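[4Fe-4S]-dependent U34-ARNt thiolase (Methanococcus maripaludis, PDB 6SCY) probably transfers sulfur to the wobble uridine of tRNA, using ATP and a [4Fe-4S] cluster. Local coordinates at residues 82-87 / 113-118; 174-179 / 242-247; 2-7 / 21-26. All coordinates share one frame; numbering follows the deposited sequence.

Contact 1 of 3, residues 82-87 / 113-118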
# COMPACT_ATOMS: atom_id res chain seq x y z
N ILE A 82 26.45 -23.69 -1.48
CA ILE A 82 25.88 -24.72 -2.34
C ILE A 82 24.80 -24.08 -3.21
O ILE A 82 24.02 -23.28 -2.70
CB ILE A 82 25.32 -25.93 -1.53
CG1 ILE A 82 26.29 -26.38 -0.43
CG2 ILE A 82 24.96 -27.12 -2.44
CD1 ILE A 82 25.63 -27.16 0.71
N ALA A 83 24.73 -24.41 -4.51
CA ALA A 83 23.72 -23.88 -5.42
C ALA A 83 22.70 -24.95 -5.75
O ALA A 83 23.08 -26.07 -6.07
CB ALA A 83 24.36 -23.36 -6.69
N ILE A 84 21.41 -24.61 -5.67
CA ILE A 84 20.33 -25.55 -5.97
C ILE A 84 19.51 -25.05 -7.15
O ILE A 84 18.93 -23.96 -7.09
CB ILE A 84 19.41 -25.89 -4.77
CG1 ILE A 84 20.18 -26.09 -3.45
CG2 ILE A 84 18.53 -27.10 -5.10
CD1 ILE A 84 19.46 -25.50 -2.24
N MET A 85 19.43 -25.89 -8.21
CA MET A 85 18.64 -25.62 -9.40
C MET A 85 17.43 -26.55 -9.39
O MET A 85 17.61 -27.77 -9.26
CB MET A 85 19.47 -25.83 -10.68
CG MET A 85 20.59 -24.83 -10.85
SD MET A 85 22.09 -25.41 -10.04
CE MET A 85 23.30 -24.59 -11.00
N VAL A 86 16.22 -26.00 -9.50
CA VAL A 86 15.00 -26.81 -9.46
C VAL A 86 14.32 -26.87 -10.84
O VAL A 86 13.69 -25.89 -11.24
CB VAL A 86 14.02 -26.38 -8.33
CG1 VAL A 86 12.91 -27.41 -8.15
CG2 VAL A 86 14.74 -26.15 -7.01
N ASN A 87 14.46 -27.99 -11.56
CA ASN A 87 13.79 -28.14 -12.86
C ASN A 87 12.33 -28.50 -12.59
O ASN A 87 12.04 -29.61 -12.14
CB ASN A 87 14.46 -29.19 -13.75
CG ASN A 87 13.66 -29.58 -14.97
OD1 ASN A 87 13.02 -28.76 -15.65
ND2 ASN A 87 13.67 -30.87 -15.28
N LYS A 113 23.65 -28.53 -7.27
CA LYS A 113 22.76 -29.68 -7.07
C LYS A 113 21.46 -29.46 -7.84
O LYS A 113 20.62 -28.67 -7.41
CB LYS A 113 22.50 -29.91 -5.57
CG LYS A 113 21.71 -31.20 -5.29
CD LYS A 113 21.33 -31.35 -3.82
CE LYS A 113 21.12 -32.80 -3.44
NZ LYS A 113 19.68 -33.21 -3.52
N ILE A 114 21.30 -30.19 -8.96
CA ILE A 114 20.09 -30.12 -9.78
C ILE A 114 19.06 -31.12 -9.25
O ILE A 114 19.29 -32.33 -9.29
CB ILE A 114 20.34 -30.28 -11.30
CG1 ILE A 114 21.57 -29.46 -11.78
CG2 ILE A 114 19.07 -29.91 -12.08
CD1 ILE A 114 22.34 -30.08 -12.92
N VAL A 115 17.96 -30.59 -8.72
CA VAL A 115 16.85 -31.35 -8.14
C VAL A 115 15.62 -31.10 -9.00
O VAL A 115 15.41 -29.98 -9.45
CB VAL A 115 16.64 -30.93 -6.65
CG1 VAL A 115 15.34 -31.49 -6.08
CG2 VAL A 115 17.82 -31.35 -5.79
N HIS A 116 14.80 -32.15 -9.20
CA HIS A 116 13.58 -32.11 -10.01
C HIS A 116 12.29 -32.06 -9.17
O HIS A 116 12.28 -32.49 -8.01
CB HIS A 116 13.56 -33.30 -10.98
CG HIS A 116 14.79 -33.39 -11.82
ND1 HIS A 116 14.95 -32.60 -12.95
CD2 HIS A 116 15.92 -34.11 -11.63
CE1 HIS A 116 16.15 -32.89 -13.42
NE2 HIS A 116 16.77 -33.80 -12.66
N PHE A 117 11.21 -31.53 -9.78
CA PHE A 117 9.87 -31.45 -9.18
C PHE A 117 9.29 -32.87 -9.13
O PHE A 117 8.66 -33.25 -8.14
CB PHE A 117 8.97 -30.53 -10.03
CG PHE A 117 8.64 -29.15 -9.49
CD1 PHE A 117 9.64 -28.29 -9.07
CD2 PHE A 117 7.33 -28.69 -9.48
CE1 PHE A 117 9.33 -27.01 -8.59
CE2 PHE A 117 7.02 -27.40 -9.02
CZ PHE A 117 8.03 -26.57 -8.57
N LYS A 118 9.54 -33.66 -10.20
CA LYS A 118 9.11 -35.04 -10.35
C LYS A 118 9.79 -35.98 -9.36
O LYS A 118 9.17 -36.96 -8.93
CB LYS A 118 9.27 -35.53 -11.81
CG LYS A 118 10.65 -35.30 -12.43
CD LYS A 118 10.61 -35.37 -13.96
CE LYS A 118 11.96 -35.08 -14.59
NZ LYS A 118 11.86 -34.93 -16.06

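Contact 2 of 3, residues 174-179 / 242-247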
# COMPACT_ATOMS: atom_id res chain seq x y z
N VAL A 174 10.68 -7.07 -4.86
CA VAL A 174 10.16 -6.88 -3.50
C VAL A 174 9.11 -5.76 -3.42
O VAL A 174 8.09 -5.96 -2.77
CB VAL A 174 11.32 -6.70 -2.49
CG1 VAL A 174 10.81 -6.47 -1.08
CG2 VAL A 174 12.25 -7.90 -2.53
N ALA A 175 9.35 -4.60 -4.08
CA ALA A 175 8.42 -3.47 -4.11
C ALA A 175 7.09 -3.85 -4.77
O ALA A 175 6.04 -3.41 -4.31
CB ALA A 175 9.04 -2.29 -4.84
N GLN A 176 7.14 -4.68 -5.83
CA GLN A 176 6.00 -5.17 -6.59
C GLN A 176 5.11 -6.07 -5.76
O GLN A 176 3.90 -5.87 -5.74
CB GLN A 176 6.48 -5.95 -7.83
CG GLN A 176 7.03 -5.06 -8.93
CD GLN A 176 7.96 -5.80 -9.85
OE1 GLN A 176 7.95 -7.03 -9.95
NE2 GLN A 176 8.80 -5.05 -10.55
N ALA A 177 5.71 -7.08 -5.09
CA ALA A 177 5.00 -8.04 -4.24
C ALA A 177 4.28 -7.36 -3.08
O ALA A 177 3.15 -7.75 -2.75
CB ALA A 177 5.98 -9.08 -3.72
N VAL A 178 4.91 -6.32 -2.49
CA VAL A 178 4.37 -5.53 -1.38
C VAL A 178 3.14 -4.80 -1.90
O VAL A 178 2.07 -4.92 -1.31
CB VAL A 178 5.44 -4.58 -0.79
CG1 VAL A 178 4.81 -3.49 0.06
CG2 VAL A 178 6.48 -5.34 0.02
N MET A 179 3.29 -4.10 -3.04
CA MET A 179 2.22 -3.35 -3.71
C MET A 179 1.06 -4.26 -4.11
O MET A 179 -0.09 -3.85 -3.99
CB MET A 179 2.77 -2.58 -4.92
CG MET A 179 1.91 -1.40 -5.34
SD MET A 179 2.00 0.04 -4.23
CE MET A 179 1.74 1.33 -5.39
N SER A 242 3.02 -7.47 -14.08
CA SER A 242 3.52 -6.60 -15.15
C SER A 242 2.82 -5.23 -15.13
O SER A 242 3.39 -4.24 -15.58
CB SER A 242 3.39 -7.27 -16.51
OG SER A 242 2.04 -7.52 -16.86
N GLU A 243 1.58 -5.16 -14.56
CA GLU A 243 0.82 -3.92 -14.41
C GLU A 243 1.35 -3.17 -13.19
O GLU A 243 1.57 -1.96 -13.27
CB GLU A 243 -0.69 -4.21 -14.26
CG GLU A 243 -1.58 -3.00 -14.50
CD GLU A 243 -3.02 -3.11 -14.04
OE1 GLU A 243 -3.70 -4.10 -14.42
OE2 GLU A 243 -3.48 -2.20 -13.32
N VAL A 244 1.56 -3.91 -12.06
CA VAL A 244 2.09 -3.40 -10.79
C VAL A 244 3.51 -2.87 -10.96
O VAL A 244 3.83 -1.82 -10.41
CB VAL A 244 1.96 -4.44 -9.64
CG1 VAL A 244 2.83 -4.08 -8.44
CG2 VAL A 244 0.51 -4.60 -9.22
N SER A 245 4.35 -3.58 -11.76
CA SER A 245 5.73 -3.19 -12.05
C SER A 245 5.76 -1.82 -12.72
O SER A 245 6.59 -0.99 -12.37
CB SER A 245 6.44 -4.23 -12.90
OG SER A 245 5.89 -4.32 -14.20
N ASP A 246 4.80 -1.58 -13.64
CA ASP A 246 4.64 -0.33 -14.36
C ASP A 246 4.24 0.79 -13.40
O ASP A 246 4.70 1.93 -13.56
CB ASP A 246 3.63 -0.48 -15.50
CG ASP A 246 4.23 -0.95 -16.82
OD1 ASP A 246 3.99 -0.27 -17.85
OD2 ASP A 246 4.93 -1.99 -16.82
N ILE A 247 3.43 0.46 -12.37
CA ILE A 247 3.00 1.41 -11.33
C ILE A 247 4.23 1.85 -10.51
O ILE A 247 4.48 3.05 -10.39
CB ILE A 247 1.85 0.81 -10.45
CG1 ILE A 247 0.56 0.61 -11.27
CG2 ILE A 247 1.60 1.65 -9.19
CD1 ILE A 247 -0.39 -0.46 -10.74

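Contact 3 of 3, residues 2-7 / 21-26. With ZN (zinc ion), chain C; SO4 (sulfate ion), chain U; SO4 (sulfate ion), chain K.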
# COMPACT_ATOMS: atom_id res chain seq x y z
N ILE A 2 27.95 21.89 -12.32
CA ILE A 2 27.10 20.76 -12.71
C ILE A 2 27.81 19.98 -13.83
O ILE A 2 27.72 20.34 -15.01
CB ILE A 2 25.63 21.19 -13.05
CG1 ILE A 2 25.00 22.00 -11.89
CG2 ILE A 2 24.76 19.98 -13.42
CD1 ILE A 2 23.85 22.93 -12.27
N THR A 3 28.57 18.94 -13.43
CA THR A 3 29.36 18.05 -14.29
C THR A 3 28.75 16.64 -14.24
O THR A 3 27.53 16.52 -14.36
CB THR A 3 30.85 18.19 -13.93
OG1 THR A 3 31.63 17.30 -14.73
CG2 THR A 3 31.14 17.96 -12.45
N MET A 4 29.57 15.57 -14.06
CA MET A 4 29.13 14.17 -13.94
C MET A 4 30.19 13.30 -13.25
O MET A 4 30.07 12.07 -13.23
CB MET A 4 28.71 13.58 -15.30
CG MET A 4 27.79 12.40 -15.18
SD MET A 4 26.50 12.45 -16.43
CE MET A 4 25.25 13.37 -15.53
N LYS A 5 31.19 13.93 -12.62
CA LYS A 5 32.24 13.23 -11.90
C LYS A 5 31.70 12.33 -10.78
O LYS A 5 30.67 12.64 -10.18
CB LYS A 5 33.32 14.20 -11.39
CG LYS A 5 32.85 15.30 -10.44
CD LYS A 5 34.03 16.14 -9.93
CE LYS A 5 34.61 17.08 -10.96
NZ LYS A 5 35.81 17.80 -10.45
N CYS A 6 32.38 11.19 -10.55
CA CYS A 6 32.05 10.18 -9.54
C CYS A 6 31.94 10.77 -8.13
O CYS A 6 32.80 11.57 -7.75
CB CYS A 6 33.06 9.04 -9.60
SG CYS A 6 32.66 7.63 -8.54
N ARG A 7 30.89 10.39 -7.37
CA ARG A 7 30.65 10.87 -6.01
C ARG A 7 31.76 10.45 -5.01
O ARG A 7 32.04 11.19 -4.07
CB ARG A 7 29.26 10.42 -5.51
CG ARG A 7 28.84 11.05 -4.18
CD ARG A 7 28.47 10.04 -3.10
NE ARG A 7 29.36 10.13 -1.93
CZ ARG A 7 28.98 9.89 -0.67
NH1 ARG A 7 27.72 9.56 -0.40
NH2 ARG A 7 29.85 9.99 0.32
N GLY A 21 20.74 10.80 -7.04
CA GLY A 21 21.26 11.90 -7.84
C GLY A 21 22.78 11.86 -7.89
O GLY A 21 23.43 12.87 -8.18
N ASN A 22 23.33 10.68 -7.58
CA ASN A 22 24.76 10.46 -7.56
C ASN A 22 25.26 9.77 -8.81
O ASN A 22 24.50 9.16 -9.56
CB ASN A 22 25.20 9.74 -6.28
CG ASN A 22 25.44 10.67 -5.11
OD1 ASN A 22 25.87 11.82 -5.26
ND2 ASN A 22 25.18 10.17 -3.91
N ASN A 23 26.56 9.89 -9.04
CA ASN A 23 27.24 9.32 -10.18
C ASN A 23 28.37 8.39 -9.71
O ASN A 23 29.09 8.74 -8.78
CB ASN A 23 27.77 10.44 -11.07
CG ASN A 23 26.71 11.36 -11.64
OD1 ASN A 23 25.65 10.94 -12.10
ND2 ASN A 23 26.99 12.65 -11.62
N TYR A 24 28.49 7.20 -10.33
CA TYR A 24 29.50 6.20 -9.99
C TYR A 24 30.15 5.58 -11.22
O TYR A 24 29.45 5.17 -12.15
CB TYR A 24 28.92 5.07 -9.13
CG TYR A 24 28.31 5.51 -7.82
CD1 TYR A 24 29.11 5.89 -6.74
CD2 TYR A 24 26.93 5.50 -7.63
CE1 TYR A 24 28.56 6.27 -5.52
CE2 TYR A 24 26.37 5.88 -6.41
CZ TYR A 24 27.18 6.27 -5.36
OH TYR A 24 26.64 6.65 -4.16
N CYS A 25 31.48 5.47 -11.21
CA CYS A 25 32.25 4.82 -12.27
C CYS A 25 32.12 3.30 -12.04
O CYS A 25 31.46 2.90 -11.09
CB CYS A 25 33.71 5.27 -12.22
SG CYS A 25 34.56 4.88 -10.67
N LYS A 26 32.74 2.46 -12.89
CA LYS A 26 32.66 0.99 -12.76
C LYS A 26 33.08 0.52 -11.35
O LYS A 26 32.27 -0.08 -10.66
CB LYS A 26 33.49 0.29 -13.85
CG LYS A 26 33.31 -1.22 -13.92
CD LYS A 26 34.25 -1.88 -14.91
CE LYS A 26 34.15 -3.38 -14.89
NZ LYS A 26 35.07 -4.00 -15.88
ZN ZN C . 34.62 6.60 -8.45
S SO4 U . 36.71 -6.68 -17.00
O1 SO4 U . 37.68 -7.22 -17.96
O2 SO4 U . 37.35 -5.62 -16.21
O3 SO4 U . 35.57 -6.12 -17.73
O4 SO4 U . 36.26 -7.75 -16.12
S SO4 K . 38.38 19.78 -8.70
O1 SO4 K . 39.23 18.90 -7.90
O2 SO4 K . 38.34 19.29 -10.08
O3 SO4 K . 38.92 21.14 -8.68
O4 SO4 K . 37.02 19.78 -8.15

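Contact 1 of 3, residues 82-87 / 113-118
V86 meets the ring of F117 where two parallel strands, 80-87 and 111-116, run side by side in the Rossmann-like sheet of the PP-loop domain. The two are joined by helix 95-108 in a beta-alpha-beta crossover. CG1 of V86 comes in at the ring edge, in plane, 3.5 Å from F117 CD1; the methyl reaches there because it stands anti to the V86 backbone N (chi1 -168°) and leans along the chain toward the ring. On the same face I84 and V115 pack more loosely, CG2 to CG2 at 4.4 Å, under helix 141-159, whose I148 also touches F117. The opposite face carries M85 and I114, with M85 CB 4.3 Å from I114 CG1, and here helix 95-108 covers M85 and N87.

Between the faces runs the ladder of backbone bonds. V115 N gives to M85 O at 2.9 Å, almost straight down the carbonyl, whereas M85 N approaches K113 O from above the carbonyl plane. N87 N continues the ladder to V115 O. F117 N then bonds N87 O at 3.2 Å, carrying the ladder one residue past the end of strand 111-116; the F117 side chain comes within about 6 Å of the iron-sulfur cluster, nearest atoms. V86 is also a predicted ATP-binding position.

At the polar margin, K113 turns its ammonium away to a salt bridge with E159. At the other end N87 stretches out beside H116, its OD1 weakly bonded to G89 N. The amide and imidazole planes stand 84° apart, yet N87 ND2 lies close to the imidazole plane and donates to H116 ND1 at 3.2 Å, with 161° at the hydrogen.

Contact 2 of 3, residues 174-179 / 242-247
The amide of Q176 lies against S245: S245 CB sits over one face, 3.4 Å from Q176 NE2, and S245 CA backs the same face. With the chain extended beyond CG, the amide runs alongside helix 239-254, where OE1 makes a weak hydrogen bond to R241 NE. S245 turns its hydroxyl elsewhere, OG giving to S242 O at 2.9 Å from well above that carbonyl's plane, and so meets Q176 through carbon alone. An alanine here, in place of Q176, is likely to strip S245 of the flat group packed on it and to leave R241 NE without this weak acceptor.

Beyond the amide the contact is apolar. V244 CG1 reaches between the backbone O of Q176, 3.4 Å away, and M179 CB, 3.8 Å away. M179 bends at chi2 (73°) and sends its methyl across to I247, CE to CG2 at 3.8 Å. Another chain of the assembly packs on M179 and I247. The arrangement is a steep helix-helix crossing: the axes of 174-179 and 242-247 pass 9.2 Å apart at 109°, where helix 239-254 crosses helix 171-184 of the PP-loop domain, just after the predicted ATP-binding D173.

Contact 3 of 3, residues 2-7 / 21-26
C6 and the backbone of N23 to C25 form the tight half of this contact, built round the zinc ion. C6 SG binds the metal at 2.2 Å, brought there with the sulfur anti to the C6 backbone N (chi1 -173°). The same sulfur takes a weak hydrogen bond from C25 N at 3.6 Å, the kind of N-H to thiolate contact that would spread the negative charge of a metal-bound cysteine. Next to it R7 N donates to N23 O at 2.8 Å and 169°, while C6 CA-H leans on that carbonyl too. C9 and C28 are further zinc ligands; C25, the fourth cysteine of the site, is modelled with SG at 2.8 Å from the metal.

The outer side is open to solvent and held by packing, with no hydrogen bond between R7 and N22. R7 lies by its aliphatic part against the N22 amide, CG 3.3 Å from N22 OD1, with guanidinium and amide planes 58° apart. M4 crosses the N23 side chain at about a right angle. K5 NZ weakly bonds a sulfate ion that probably comes from the crystallisation liquor.

In this N-terminal LIM-type zinc module, strand 22-24 pairs antiparallel with strand 15-17, C25 caps the start of helix 26-41, and Y24 rests on F29 and E32 of that helix.

From the N terminus, contact 3 comes first: it brings 21-26 back to residues 2-7 and closes a short loop holding strand 15-17, making the zinc module. Helix 26-41 then leads into the PP-loop domain, where contact 1 closes the crossover through helix 95-108 at the edge of the parallel sheet. Contact 2 closes last, over a longer excursion that includes strand 204-206 and the cluster ligand C233, and ties helix 171-184 to helix 239-254. The three follow in series, without nesting or crossing. Contacts 1 and 3 lie about 41 Å apart, centre to centre, on opposite sides of the chain's centre.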